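PDB 5N0L: GTP-sensing transcriptional pleiotropic repressor CodY, which is a pleiotropic transcriptional repressor that senses nutrient state, binding isoleucine in its GAF domain and probably responding to GTP. Local coordinates for residues D89-N94 against T116-L121. Sequence-based numbering, arbitrary orientation.
Sequences DETLEN and TVVPIL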
loop_
_atom_site.group_PDB
_atom_site.type_symbol
_atom_site.label_atom_id
_atom_site.label_comp_id
_atom_site.label_asym_id
_atom_site.label_seq_id
_atom_site.Cartn_x
_atom_site.Cartn_y
_atom_site.Cartn_z
ATOM N N ASP A 89 29.893 0.593 -9.410
ATOM C CA ASP A 89 29.291 0.455 -8.059
ATOM C C ASP A 89 29.268 1.709 -7.188
ATOM O O ASP A 89 28.655 1.704 -6.162
ATOM C CB ASP A 89 29.940 -0.689 -7.265
ATOM C CG ASP A 89 31.337 -0.353 -6.742
ATOM O OD1 ASP A 89 32.109 0.405 -7.382
ATOM O OD2 ASP A 89 31.644 -0.854 -5.647
ATOM N N GLU A 90 29.956 2.741 -7.634
ATOM C CA GLU A 90 29.972 4.080 -7.013
ATOM C C GLU A 90 29.850 5.104 -8.099
ATOM O O GLU A 90 30.208 4.817 -9.213
ATOM C CB GLU A 90 31.359 4.366 -6.380
ATOM C CG GLU A 90 31.911 3.364 -5.486
ATOM C CD GLU A 90 33.109 3.963 -4.784
ATOM O OE1 GLU A 90 32.977 4.195 -3.570
ATOM O OE2 GLU A 90 34.136 4.250 -5.468
ATOM N N THR A 91 29.435 6.336 -7.761
ATOM C CA THR A 91 29.382 7.351 -8.725
ATOM C C THR A 91 30.622 7.418 -9.596
ATOM O O THR A 91 31.799 7.461 -9.139
ATOM C CB THR A 91 29.022 8.696 -8.103
ATOM O OG1 THR A 91 27.754 8.632 -7.476
ATOM C CG2 THR A 91 29.009 9.801 -9.173
ATOM N N LEU A 92 30.383 7.422 -10.889
ATOM C CA LEU A 92 31.387 7.628 -11.899
ATOM C C LEU A 92 31.193 8.992 -12.491
ATOM O O LEU A 92 30.207 9.295 -13.226
ATOM C CB LEU A 92 31.285 6.548 -12.956
ATOM C CG LEU A 92 32.364 6.670 -14.027
ATOM C CD1 LEU A 92 33.821 6.539 -13.508
ATOM C CD2 LEU A 92 32.133 5.617 -15.096
ATOM N N GLU A 93 32.138 9.932 -12.181
ATOM C CA GLU A 93 31.902 11.296 -12.655
ATOM C C GLU A 93 32.733 11.673 -13.794
ATOM O O GLU A 93 33.899 11.310 -13.860
ATOM C CB GLU A 93 31.975 12.361 -11.578
ATOM C CG GLU A 93 33.220 12.526 -10.852
ATOM C CD GLU A 93 33.458 13.998 -10.409
ATOM O OE1 GLU A 93 32.635 14.977 -10.417
ATOM O OE2 GLU A 93 34.585 14.179 -10.078
ATOM N N ASN A 94 32.143 12.448 -14.697
ATOM C CA ASN A 94 32.850 13.048 -15.815
ATOM C C ASN A 94 33.567 12.102 -16.699
ATOM O O ASN A 94 34.691 12.296 -17.073
ATOM C CB ASN A 94 33.832 14.193 -15.303
ATOM C CG ASN A 94 33.112 15.309 -14.699
ATOM O OD1 ASN A 94 33.492 15.849 -13.594
ATOM N ND2 ASN A 94 32.074 15.727 -15.380
ATOM N N THR A 116 28.024 11.514 -16.210
ATOM C CA THR A 116 28.045 11.027 -14.881
ATOM C C THR A 116 27.025 9.893 -14.683
ATOM O O THR A 116 25.855 10.029 -15.100
ATOM C CB THR A 116 27.808 12.191 -13.932
ATOM O OG1 THR A 116 28.989 13.070 -14.034
ATOM C CG2 THR A 116 27.606 11.737 -12.479
ATOM N N VAL A 117 27.470 8.855 -14.037
ATOM C CA VAL A 117 26.658 7.620 -13.797
ATOM C C VAL A 117 26.566 7.337 -12.312
ATOM O O VAL A 117 27.611 7.144 -11.578
ATOM C CB VAL A 117 27.262 6.444 -14.552
ATOM C CG1 VAL A 117 26.345 5.192 -14.400
ATOM C CG2 VAL A 117 27.530 6.785 -16.025
ATOM N N VAL A 118 25.326 7.427 -11.842
ATOM C CA VAL A 118 25.028 7.316 -10.426
ATOM C C VAL A 118 24.195 6.083 -10.156
ATOM O O VAL A 118 23.021 6.047 -10.638
ATOM C CB VAL A 118 24.304 8.525 -9.880
ATOM C CG1 VAL A 118 24.121 8.401 -8.360
ATOM C CG2 VAL A 118 25.062 9.799 -10.284
ATOM N N PRO A 119 24.741 5.157 -9.344
ATOM C CA PRO A 119 23.892 3.998 -8.951
ATOM C C PRO A 119 22.672 4.428 -8.162
ATOM O O PRO A 119 22.711 5.312 -7.291
ATOM C CB PRO A 119 24.819 3.136 -8.110
ATOM C CG PRO A 119 26.207 3.427 -8.658
ATOM C CD PRO A 119 26.165 4.901 -8.998
ATOM N N ILE A 120 21.529 3.763 -8.408
ATOM C CA ILE A 120 20.327 3.999 -7.647
ATOM C C ILE A 120 20.162 2.788 -6.745
ATOM O O ILE A 120 20.018 1.635 -7.227
ATOM C CB ILE A 120 19.082 4.162 -8.543
ATOM C CG1 ILE A 120 19.182 5.395 -9.431
ATOM C CG2 ILE A 120 17.828 4.159 -7.717
ATOM C CD1 ILE A 120 18.139 5.666 -10.531
ATOM N N LEU A 121 20.176 3.033 -5.454
ATOM C CA LEU A 121 20.185 2.032 -4.431
ATOM C C LEU A 121 18.991 2.310 -3.517
ATOM O O LEU A 121 18.548 3.447 -3.322
ATOM C CB LEU A 121 21.455 2.109 -3.604
ATOM C CG LEU A 121 22.794 2.100 -4.382
ATOM C CD1 LEU A 121 24.011 2.266 -3.455
ATOM C CD2 LEU A 121 22.944 0.854 -5.238
#
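Leu92 and Val117 form the antiparallel hydrogen-bonded pair that joins strand 92-95, outermost in this chain, to strand 114-122 in the five-stranded sheet of the CodY GAF domain. Leu92 N gives its hydrogen to Val117 O at 2.9 Å, nearly straight at 173°, and Val117 N returns an equally short bond to Leu92 O. Each oxygen is also approached by a CA-H group, Thr91 CA at 3.4 Å from Val117 O and Thr116 CA at 3.2 Å from Leu92 O. Farther along, the pairing passes to a side chain: Asn94 N donates to Thr116 OG1 over 3.3 Å. With chi1 -67° Thr116 puts OG1 toward Asn94 N and CG2 toward Thr91, beside Leu92 O but tilted out of its carbonyl plane; the two threonine side chains cross obliquely, their CG2 atoms 4.1 Å apart. As usual in GAF domains, helices pack on the sheet, and Thr116 and Val118 face helix 141-158, touching Leu144 and Ala151. Thr91 lies alongside Val118 and points the same way, its OG1 3.7 Å from Val118 CG1 and hydrogen-bonded to Glu148 of that helix. Leu92 and Val117 occupy the other face, and the side chain of Val117 is about 7 Å from the bound isoleucine. Pro119, which has no N-H to offer, turns its ring to the incoming loop, where CG rests 3.8 Å from Asp89 C and CD packs against the Glu90-Thr91 peptide.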